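Side-chain contacts in putative agmatinase (Clostridium difficile, PDB 3LHL), which probably hydrolyses agmatine to putrescine and urea at a manganese centre: residues Y116-D121 with D183-I188; T124-E129 with K167-E172; T139-I144 with N151-F156. One frame throughout, in Å; residues are numbered along the deposited sequence.

How the interactions relate
Strand 115-120 supplies most of segment 116-121, which reaches far ahead to helix 185-191 in interaction 1 and so closes the longest loop of the three. Inside that loop, the metal-binding turn 124-129 meets F168 and A169 of helix 163-170 in interaction 2. Innermost is interaction 3, where helix 140-148 packs on strand 153-158 only a few residues later; the contacts thus nest without crossing. Interactions 1 and 3 share neighbouring strands of the parallel sheet, with H119 probably hydrogen-bonded through its backbone to F154 and F156. E128 of interaction 2 forms salt bridges to K142 and R143 of 139-144, and D121 and D125 bind the same manganese.

Interaction 1. Residues Y116-D121 with D183-I188; sequences YVIHFD and DTFENI. With MN (manganese (II) ion), chain C; MN (manganese (II) ion), chain B.
The ring of F120 meets that of F185 in an edge-to-face (T-shaped) pair, the F120 edge directed at the F185 face. The ring centroids lie 4.9 Å apart and the planes are inclined at 63°. F120 CZ does the touching: it stands over one face of F185, offset toward the rim, 3.4 Å from F185 CE1. The F185 side chain leaves the helix with CG anti to the backbone N (chi1 -167°), which carries its ring across to the strand.

I118 adds an aliphatic contact from another direction. Its CG2 methyl lies at the F185 ring edge, near the ring plane, 3.5 Å from CE1 of F185, while I118 CD1 approaches the same F185 atom at 3.9 Å. CE1 of F185 is therefore touched by both strand side chains, one over the face and the other at the rim.

These residues join strand 115-120 to helix 185-191 on one side of the parallel sheet of the arginase fold. I230, I233 and I234 of helix 229-235 also pack on F185, and F156 of the neighbouring strand makes a further edge-to-face pair with it, so the buried ring packs among isoleucines of that helix as well as aromatic neighbours.

Metal coordination occupies the C-terminal end of the strand segment. D121 bridges two manganese ions through its carboxylate, OD1 binding one at 2.3 Å and OD2 the other at 2.2 Å. H98, D125 and D202 complete the protein ligands of the ion on OD2; H123, D202 and D204 serve the ion on OD1.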
loop_
_atom_site.group_PDB
_atom_site.type_symbol
_atom_site.label_atom_id
_atom_site.label_comp_id
_atom_site.label_asym_id
_atom_site.label_seq_id
_atom_site.Cartn_x
_atom_site.Cartn_y
_atom_site.Cartn_z
ATOM N N TYR A 116 -6.911 12.399 -0.700
ATOM C CA TYR A 116 -5.558 12.494 -1.236
ATOM C C TYR A 116 -4.902 11.120 -1.195
ATOM O O TYR A 116 -5.200 10.303 -0.325
ATOM C CB TYR A 116 -4.745 13.499 -0.420
ATOM C CG TYR A 116 -5.277 14.907 -0.545
ATOM C CD1 TYR A 116 -4.864 15.739 -1.586
ATOM C CD2 TYR A 116 -6.242 15.385 0.338
ATOM C CE1 TYR A 116 -5.399 17.013 -1.751
ATOM C CE2 TYR A 116 -6.789 16.659 0.183
ATOM C CZ TYR A 116 -6.363 17.467 -0.865
ATOM O OH TYR A 116 -6.914 18.717 -1.040
ATOM N N VAL A 117 -4.007 10.869 -2.142
ATOM C CA VAL A 117 -3.324 9.589 -2.230
ATOM C C VAL A 117 -1.820 9.697 -1.980
ATOM O O VAL A 117 -1.126 10.477 -2.636
ATOM C CB VAL A 117 -3.528 8.953 -3.630
ATOM C CG1 VAL A 117 -2.780 7.628 -3.715
ATOM C CG2 VAL A 117 -5.010 8.762 -3.909
ATOM N N ILE A 118 -1.325 8.922 -1.022
ATOM C CA ILE A 118 0.100 8.894 -0.729
ATOM C C ILE A 118 0.586 7.571 -1.310
ATOM O O ILE A 118 0.095 6.498 -0.945
ATOM C CB ILE A 118 0.368 8.993 0.791
ATOM C CG1 ILE A 118 0.035 10.417 1.265
ATOM C CG2 ILE A 118 1.831 8.657 1.100
ATOM C CD1 ILE A 118 0.310 10.687 2.741
ATOM N N HIS A 119 1.544 7.664 -2.228
ATOM C CA HIS A 119 2.069 6.508 -2.948
ATOM C C HIS A 119 3.580 6.263 -2.808
ATOM O O HIS A 119 4.393 7.093 -3.211
ATOM C CB HIS A 119 1.681 6.694 -4.420
ATOM C CG HIS A 119 2.259 5.683 -5.362
ATOM N ND1 HIS A 119 2.067 4.324 -5.215
ATOM C CD2 HIS A 119 2.959 5.841 -6.511
ATOM C CE1 HIS A 119 2.620 3.691 -6.234
ATOM N NE2 HIS A 119 3.168 4.588 -7.035
ATOM N N PHE A 120 3.942 5.123 -2.227
ATOM C CA PHE A 120 5.343 4.734 -2.061
ATOM C C PHE A 120 5.594 3.611 -3.058
ATOM O O PHE A 120 4.844 2.630 -3.109
ATOM C CB PHE A 120 5.608 4.261 -0.628
ATOM C CG PHE A 120 5.746 5.386 0.362
ATOM C CD1 PHE A 120 6.959 6.052 0.513
ATOM C CD2 PHE A 120 4.653 5.803 1.116
ATOM C CE1 PHE A 120 7.084 7.121 1.404
ATOM C CE2 PHE A 120 4.768 6.876 2.011
ATOM C CZ PHE A 120 5.981 7.535 2.155
ATOM N N ASP A 121 6.657 3.740 -3.840
ATOM C CA ASP A 121 6.918 2.751 -4.873
ATOM C C ASP A 121 8.284 2.985 -5.512
ATOM O O ASP A 121 8.846 4.083 -5.427
ATOM C CB ASP A 121 5.842 2.897 -5.959
ATOM C CG ASP A 121 5.515 1.587 -6.665
ATOM O OD1 ASP A 121 6.442 0.915 -7.174
ATOM O OD2 ASP A 121 4.312 1.246 -6.712
ATOM N N ASP A 183 12.682 11.905 1.228
ATOM C CA ASP A 183 13.030 13.018 2.111
ATOM C C ASP A 183 11.990 14.126 2.256
ATOM O O ASP A 183 11.926 14.782 3.295
ATOM C CB ASP A 183 14.361 13.626 1.667
ATOM C CG ASP A 183 15.499 12.621 1.702
ATOM O OD1 ASP A 183 15.738 12.033 2.779
ATOM O OD2 ASP A 183 16.155 12.417 0.656
ATOM N N THR A 184 11.174 14.337 1.226
ATOM C CA THR A 184 10.161 15.380 1.270
ATOM C C THR A 184 8.857 14.946 1.939
ATOM O O THR A 184 7.939 15.757 2.089
ATOM C CB THR A 184 9.813 15.881 -0.146
ATOM O OG1 THR A 184 9.203 14.819 -0.891
ATOM C CG2 THR A 184 11.066 16.349 -0.873
ATOM N N PHE A 185 8.774 13.684 2.353
ATOM C CA PHE A 185 7.548 13.170 2.968
ATOM C C PHE A 185 6.998 13.993 4.132
ATOM O O PHE A 185 5.797 14.260 4.189
ATOM C CB PHE A 185 7.728 11.722 3.425
ATOM C CG PHE A 185 6.427 11.032 3.770
ATOM C CD1 PHE A 185 5.409 10.915 2.817
ATOM C CD2 PHE A 185 6.204 10.527 5.052
ATOM C CE1 PHE A 185 4.185 10.306 3.137
ATOM C CE2 PHE A 185 4.988 9.917 5.385
ATOM C CZ PHE A 185 3.973 9.807 4.424
ATOM N N GLU A 186 7.860 14.391 5.063
ATOM C CA GLU A 186 7.406 15.175 6.208
ATOM C C GLU A 186 6.770 16.485 5.758
ATOM O O GLU A 186 5.743 16.898 6.297
ATOM C CB GLU A 186 8.561 15.454 7.171
ATOM C CG GLU A 186 8.153 16.223 8.432
ATOM C CD GLU A 186 9.242 16.226 9.495
ATOM O OE1 GLU A 186 10.421 16.017 9.143
ATOM O OE2 GLU A 186 8.925 16.448 10.683
ATOM N N ASN A 187 7.375 17.132 4.765
ATOM C CA ASN A 187 6.833 18.380 4.253
ATOM C C ASN A 187 5.456 18.165 3.627
ATOM O O ASN A 187 4.533 18.940 3.871
ATOM C CB ASN A 187 7.775 19.002 3.214
ATOM C CG ASN A 187 8.893 19.805 3.848
ATOM O OD1 ASN A 187 8.779 20.245 4.987
ATOM N ND2 ASN A 187 9.968 20.017 3.106
ATOM N N ILE A 188 5.324 17.112 2.822
ATOM C CA ILE A 188 4.057 16.806 2.166
ATOM C C ILE A 188 2.966 16.493 3.175
ATOM O O ILE A 188 1.838 16.960 3.040
ATOM C CB ILE A 188 4.203 15.612 1.184
ATOM C CG1 ILE A 188 5.071 16.031 -0.006
ATOM C CG2 ILE A 188 2.825 15.146 0.691
ATOM C CD1 ILE A 188 4.559 17.267 -0.738
HETATM MN MN MN C . 6.606 -1.334 -7.675
HETATM MN MN MN B . 3.484 -0.537 -7.634
#

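Interaction 2. Residues T124-E129 with K167-E172; sequences TDLREE and KFATEE. With MN (manganese (II) ion), chain B.
The F168 ring receives L126 obliquely, the leucine CD1 methyl coming closest to CD2 of F168 at 3.9 Å. Elsewhere around this ring, W145 makes an edge-to-face pair and the imidazole of H174 meets it with the planes inclined by about 35°. K142 of helix 140-148 also touches the phenylalanine.

The same L126 methyl reaches A169, whose CB is 4.2 Å from CD1 of L126. One branch of the leucine therefore touches two successive residues of helix 163-170. The extended outer part of the side chain, with CD1 anti to CA (chi2 179°), puts that methyl at the far end of the leucine, facing the helix. I141 of helix 140-148 and M177 of strand 176-179 pack on L126 as well, and Q155 of strand 153-158 also touches it.

Within the turn, T124 OG1 accepts the backbone N-H of L126 at 3.2 Å, with an N-H...O angle of 165°, which makes an ST turn. The residue between them, D125, sends its carboxylate to manganese, OD2 binding at 2.4 Å the ion that D121 OD2 also holds. Metal ligation by D121, H123 and D125 just after strand 115-120 is the Asp-x-His-x-Asp signature of the arginase family.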
loop_
_atom_site.group_PDB
_atom_site.type_symbol
_atom_site.label_atom_id
_atom_site.label_comp_id
_atom_site.label_asym_id
_atom_site.label_seq_id
_atom_site.Cartn_x
_atom_site.Cartn_y
_atom_site.Cartn_z
ATOM N N THR A 124 6.720 4.201 -11.088
ATOM C CA THR A 124 5.710 5.243 -11.242
ATOM C C THR A 124 4.298 4.665 -11.341
ATOM O O THR A 124 3.354 5.209 -10.762
ATOM C CB THR A 124 5.959 6.100 -12.520
ATOM O OG1 THR A 124 5.650 5.323 -13.685
ATOM C CG2 THR A 124 7.416 6.565 -12.594
ATOM N N ASP A 125 4.159 3.560 -12.070
ATOM C CA ASP A 125 2.854 2.933 -12.266
ATOM C C ASP A 125 1.918 3.885 -13.015
ATOM O O ASP A 125 0.698 3.795 -12.901
ATOM C CB ASP A 125 2.229 2.551 -10.920
ATOM C CG ASP A 125 2.861 1.316 -10.315
ATOM O OD1 ASP A 125 3.661 0.658 -11.013
ATOM O OD2 ASP A 125 2.551 0.997 -9.149
ATOM N N LEU A 126 2.500 4.797 -13.790
ATOM C CA LEU A 126 1.709 5.766 -14.527
ATOM C C LEU A 126 1.411 5.405 -15.983
ATOM O O LEU A 126 0.628 6.088 -16.640
ATOM C CB LEU A 126 2.385 7.137 -14.461
ATOM C CG LEU A 126 2.261 7.890 -13.132
ATOM C CD1 LEU A 126 3.002 9.212 -13.209
ATOM C CD2 LEU A 126 0.787 8.134 -12.822
ATOM N N ARG A 127 2.006 4.340 -16.503
ATOM C CA ARG A 127 1.731 4.007 -17.894
ATOM C C ARG A 127 0.262 3.636 -18.094
ATOM O O ARG A 127 -0.383 3.082 -17.201
ATOM C CB ARG A 127 2.653 2.888 -18.385
ATOM C CG ARG A 127 2.415 1.514 -17.803
ATOM C CD ARG A 127 3.573 0.611 -18.214
ATOM N NE ARG A 127 4.827 1.104 -17.646
ATOM C CZ ARG A 127 6.040 0.755 -18.063
ATOM N NH1 ARG A 127 6.185 -0.097 -19.069
ATOM N NH2 ARG A 127 7.110 1.258 -17.462
ATOM N N GLU A 128 -0.256 3.973 -19.273
ATOM C CA GLU A 128 -1.649 3.725 -19.632
ATOM C C GLU A 128 -1.970 2.233 -19.728
ATOM O O GLU A 128 -3.043 1.796 -19.319
ATOM C CB GLU A 128 -1.955 4.426 -20.958
ATOM C CG GLU A 128 -3.402 4.317 -21.446
ATOM C CD GLU A 128 -4.422 4.855 -20.452
ATOM O OE1 GLU A 128 -4.110 5.814 -19.713
ATOM O OE2 GLU A 128 -5.550 4.327 -20.423
ATOM N N GLU A 129 -1.036 1.453 -20.265
ATOM C CA GLU A 129 -1.236 0.016 -20.395
ATOM C C GLU A 129 0.053 -0.744 -20.144
ATOM O O GLU A 129 1.143 -0.179 -20.185
ATOM C CB GLU A 129 -1.721 -0.363 -21.800
ATOM C CG GLU A 129 -3.078 0.159 -22.213
ATOM C CD GLU A 129 -3.569 -0.519 -23.486
ATOM O OE1 GLU A 129 -2.726 -0.852 -24.350
ATOM O OE2 GLU A 129 -4.795 -0.716 -23.625
ATOM N N LYS A 167 7.622 12.422 -17.224
ATOM C CA LYS A 167 7.190 13.716 -17.760
ATOM C C LYS A 167 5.770 14.011 -17.282
ATOM O O LYS A 167 5.462 15.128 -16.869
ATOM C CB LYS A 167 7.186 13.705 -19.293
ATOM C CG LYS A 167 8.540 13.842 -19.956
ATOM C CD LYS A 167 8.391 13.789 -21.474
ATOM C CE LYS A 167 9.732 13.929 -22.176
ATOM N NZ LYS A 167 9.627 13.684 -23.649
ATOM N N PHE A 168 4.915 12.994 -17.360
ATOM C CA PHE A 168 3.518 13.101 -16.947
ATOM C C PHE A 168 3.429 13.754 -15.576
ATOM O O PHE A 168 2.547 14.578 -15.323
ATOM C CB PHE A 168 2.877 11.708 -16.894
ATOM C CG PHE A 168 1.378 11.726 -16.737
ATOM C CD1 PHE A 168 0.556 12.056 -17.810
ATOM C CD2 PHE A 168 0.790 11.412 -15.515
ATOM C CE1 PHE A 168 -0.836 12.072 -17.672
ATOM C CE2 PHE A 168 -0.600 11.426 -15.364
ATOM C CZ PHE A 168 -1.414 11.757 -16.446
ATOM N N ALA A 169 4.356 13.393 -14.695
ATOM C CA ALA A 169 4.369 13.939 -13.346
ATOM C C ALA A 169 5.224 15.192 -13.182
ATOM O O ALA A 169 4.761 16.188 -12.630
ATOM C CB ALA A 169 4.831 12.869 -12.358
ATOM N N THR A 170 6.463 15.141 -13.663
ATOM C CA THR A 170 7.389 16.262 -13.523
ATOM C C THR A 170 7.145 17.459 -14.437
ATOM O O THR A 170 7.276 18.606 -14.006
ATOM C CB THR A 170 8.848 15.804 -13.726
ATOM O OG1 THR A 170 8.984 15.192 -15.014
ATOM C CG2 THR A 170 9.248 14.813 -12.654
ATOM N N GLU A 171 6.808 17.202 -15.694
ATOM C CA GLU A 171 6.567 18.288 -16.634
ATOM C C GLU A 171 5.105 18.682 -16.722
ATOM O O GLU A 171 4.777 19.868 -16.683
ATOM C CB GLU A 171 7.071 17.909 -18.024
ATOM C CG GLU A 171 8.567 18.050 -18.192
ATOM C CD GLU A 171 9.030 17.629 -19.571
ATOM O OE1 GLU A 171 8.338 17.973 -20.555
ATOM O OE2 GLU A 171 10.089 16.964 -19.667
ATOM N N GLU A 172 4.232 17.689 -16.850
ATOM C CA GLU A 172 2.799 17.937 -16.948
ATOM C C GLU A 172 2.155 18.137 -15.574
ATOM O O GLU A 172 0.988 18.507 -15.480
ATOM C CB GLU A 172 2.124 16.786 -17.693
ATOM C CG GLU A 172 2.633 16.609 -19.115
ATOM C CD GLU A 172 1.887 15.525 -19.876
ATOM O OE1 GLU A 172 0.643 15.616 -19.976
ATOM O OE2 GLU A 172 2.545 14.585 -20.377
HETATM MN MN MN B . 3.484 -0.537 -7.634
#

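Interaction 3. Residues T139-I144 with N151-F156; sequences TVIKRI and NKIFQF
Helix 140-144 runs nearly antiparallel to strand 153-156, their axes 10.7 Å apart at closest approach and their directions at 162°. I141 and I153 occupy the middle of the interface; they lie alongside one another, pointing opposite ways, and their CG2 methyls meet at 4.0 Å. With CG2 anti to the backbone N in both, it is this branch that extends toward the other segment.

One helical turn on, I144 crosses I153 at a slant. Here the CG2 branch of I144 touches the terminal methyl of I153, CG2 of the former lying 4.1 Å from CD1 of the latter. I153 therefore presents its two methyls to different residues of the helix. The CD1 methyl of I153 also comes within 4.1 Å of the backbone O of I141, so it packs against the main chain as well as a side chain. Q155, farther along the strand, borders the aliphatic patch beside I141.

V117 and H119 of the adjacent strand pack on I144 and I141, so the helix spans both strands of the beta-alpha-beta unit formed by 115-120, 140-148 and 153-158. D125, a manganese ligand, also touches I141, so this packing lies close to the metal site. No hydrogen bond or salt bridge joins the two segments: their association rests mainly on contacts between branched aliphatic side chains, consistent with van der Waals and hydrophobic cohesion.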
loop_
_atom_site.group_PDB
_atom_site.type_symbol
_atom_site.label_atom_id
_atom_site.label_comp_id
_atom_site.label_asym_id
_atom_site.label_seq_id
_atom_site.Cartn_x
_atom_site.Cartn_y
_atom_site.Cartn_z
ATOM N N THR A 139 -0.137 0.082 -14.041
ATOM C CA THR A 139 -0.929 1.222 -14.490
ATOM C C THR A 139 -1.858 1.705 -13.386
ATOM O O THR A 139 -2.633 2.636 -13.594
ATOM C CB THR A 139 -1.823 0.850 -15.691
ATOM O OG1 THR A 139 -2.856 -0.034 -15.241
ATOM C CG2 THR A 139 -1.014 0.154 -16.794
ATOM N N VAL A 140 -1.779 1.080 -12.216
ATOM C CA VAL A 140 -2.670 1.424 -11.113
ATOM C C VAL A 140 -2.784 2.914 -10.764
ATOM O O VAL A 140 -3.891 3.415 -10.560
ATOM C CB VAL A 140 -2.314 0.611 -9.824
ATOM C CG1 VAL A 140 -0.980 1.077 -9.238
ATOM C CG2 VAL A 140 -3.439 0.747 -8.804
ATOM N N ILE A 141 -1.667 3.629 -10.707
ATOM C CA ILE A 141 -1.738 5.043 -10.364
ATOM C C ILE A 141 -2.372 5.869 -11.475
ATOM O O ILE A 141 -3.023 6.880 -11.207
ATOM C CB ILE A 141 -0.339 5.611 -10.009
ATOM C CG1 ILE A 141 0.225 4.852 -8.807
ATOM C CG2 ILE A 141 -0.439 7.099 -9.663
ATOM C CD1 ILE A 141 -0.682 4.873 -7.589
ATOM N N LYS A 142 -2.186 5.444 -12.723
ATOM C CA LYS A 142 -2.779 6.157 -13.846
ATOM C C LYS A 142 -4.292 5.982 -13.731
ATOM O O LYS A 142 -5.053 6.925 -13.939
ATOM C CB LYS A 142 -2.279 5.583 -15.173
ATOM C CG LYS A 142 -2.805 6.310 -16.404
ATOM C CD LYS A 142 -2.369 7.773 -16.422
ATOM C CE LYS A 142 -3.032 8.536 -17.557
ATOM N NZ LYS A 142 -2.700 7.966 -18.895
ATOM N N ARG A 143 -4.721 4.771 -13.386
ATOM C CA ARG A 143 -6.145 4.494 -13.221
ATOM C C ARG A 143 -6.717 5.387 -12.129
ATOM O O ARG A 143 -7.801 5.947 -12.279
ATOM C CB ARG A 143 -6.376 3.031 -12.839
ATOM C CG ARG A 143 -6.130 2.069 -13.975
ATOM C CD ARG A 143 -6.961 2.463 -15.189
ATOM N NE ARG A 143 -6.183 2.248 -16.397
ATOM C CZ ARG A 143 -5.856 3.198 -17.262
ATOM N NH1 ARG A 143 -6.247 4.450 -17.070
ATOM N NH2 ARG A 143 -5.108 2.892 -18.309
ATOM N N ILE A 144 -5.977 5.516 -11.032
ATOM C CA ILE A 144 -6.416 6.345 -9.924
ATOM C C ILE A 144 -6.427 7.822 -10.302
ATOM O O ILE A 144 -7.308 8.563 -9.881
ATOM C CB ILE A 144 -5.531 6.122 -8.682
ATOM C CG1 ILE A 144 -5.784 4.707 -8.138
ATOM C CG2 ILE A 144 -5.809 7.203 -7.636
ATOM C CD1 ILE A 144 -4.935 4.321 -6.939
ATOM N N ASN A 151 -3.119 17.292 -8.546
ATOM C CA ASN A 151 -2.974 17.805 -7.189
ATOM C C ASN A 151 -3.609 16.950 -6.104
ATOM O O ASN A 151 -4.045 17.468 -5.082
ATOM C CB ASN A 151 -3.543 19.226 -7.133
ATOM C CG ASN A 151 -2.889 20.148 -8.151
ATOM O OD1 ASN A 151 -3.565 20.886 -8.862
ATOM N ND2 ASN A 151 -1.565 20.101 -8.225
ATOM N N LYS A 152 -3.664 15.642 -6.322
ATOM C CA LYS A 152 -4.246 14.743 -5.330
ATOM C C LYS A 152 -3.307 13.577 -5.032
ATOM O O LYS A 152 -3.359 12.986 -3.953
ATOM C CB LYS A 152 -5.580 14.180 -5.835
ATOM C CG LYS A 152 -6.538 15.214 -6.400
ATOM C CD LYS A 152 -6.948 16.247 -5.364
ATOM C CE LYS A 152 -7.702 15.619 -4.213
ATOM N NZ LYS A 152 -8.287 16.667 -3.333
ATOM N N ILE A 153 -2.454 13.252 -5.998
ATOM C CA ILE A 153 -1.533 12.133 -5.861
ATOM C C ILE A 153 -0.107 12.570 -5.560
ATOM O O ILE A 153 0.438 13.454 -6.224
ATOM C CB ILE A 153 -1.557 11.281 -7.143
ATOM C CG1 ILE A 153 -3.008 10.887 -7.448
ATOM C CG2 ILE A 153 -0.674 10.047 -6.982
ATOM C CD1 ILE A 153 -3.199 10.176 -8.768
ATOM N N PHE A 154 0.482 11.940 -4.544
ATOM C CA PHE A 154 1.847 12.230 -4.109
ATOM C C PHE A 154 2.641 10.934 -4.095
ATOM O O PHE A 154 2.309 10.003 -3.366
ATOM C CB PHE A 154 1.819 12.857 -2.716
ATOM C CG PHE A 154 1.074 14.152 -2.667
ATOM C CD1 PHE A 154 1.756 15.363 -2.722
ATOM C CD2 PHE A 154 -0.318 14.162 -2.636
ATOM C CE1 PHE A 154 1.062 16.569 -2.754
ATOM C CE2 PHE A 154 -1.024 15.364 -2.668
ATOM C CZ PHE A 154 -0.331 16.570 -2.728
ATOM N N GLN A 155 3.693 10.883 -4.902
ATOM C CA GLN A 155 4.504 9.682 -5.020
ATOM C C GLN A 155 5.882 9.882 -4.412
ATOM O O GLN A 155 6.471 10.955 -4.533
ATOM C CB GLN A 155 4.604 9.300 -6.496
ATOM C CG GLN A 155 3.272 9.482 -7.229
ATOM C CD GLN A 155 3.291 8.947 -8.641
ATOM O OE1 GLN A 155 3.371 7.736 -8.859
ATOM N NE2 GLN A 155 3.220 9.847 -9.612
ATOM N N PHE A 156 6.388 8.838 -3.761
ATOM C CA PHE A 156 7.687 8.899 -3.099
ATOM C C PHE A 156 8.570 7.686 -3.356
ATOM O O PHE A 156 8.085 6.559 -3.398
ATOM C CB PHE A 156 7.479 9.031 -1.592
ATOM C CG PHE A 156 6.733 10.254 -1.195
ATOM C CD1 PHE A 156 7.417 11.424 -0.867
ATOM C CD2 PHE A 156 5.342 10.249 -1.155
ATOM C CE1 PHE A 156 6.723 12.572 -0.502
ATOM C CE2 PHE A 156 4.640 11.398 -0.790
ATOM C CZ PHE A 156 5.330 12.558 -0.464
#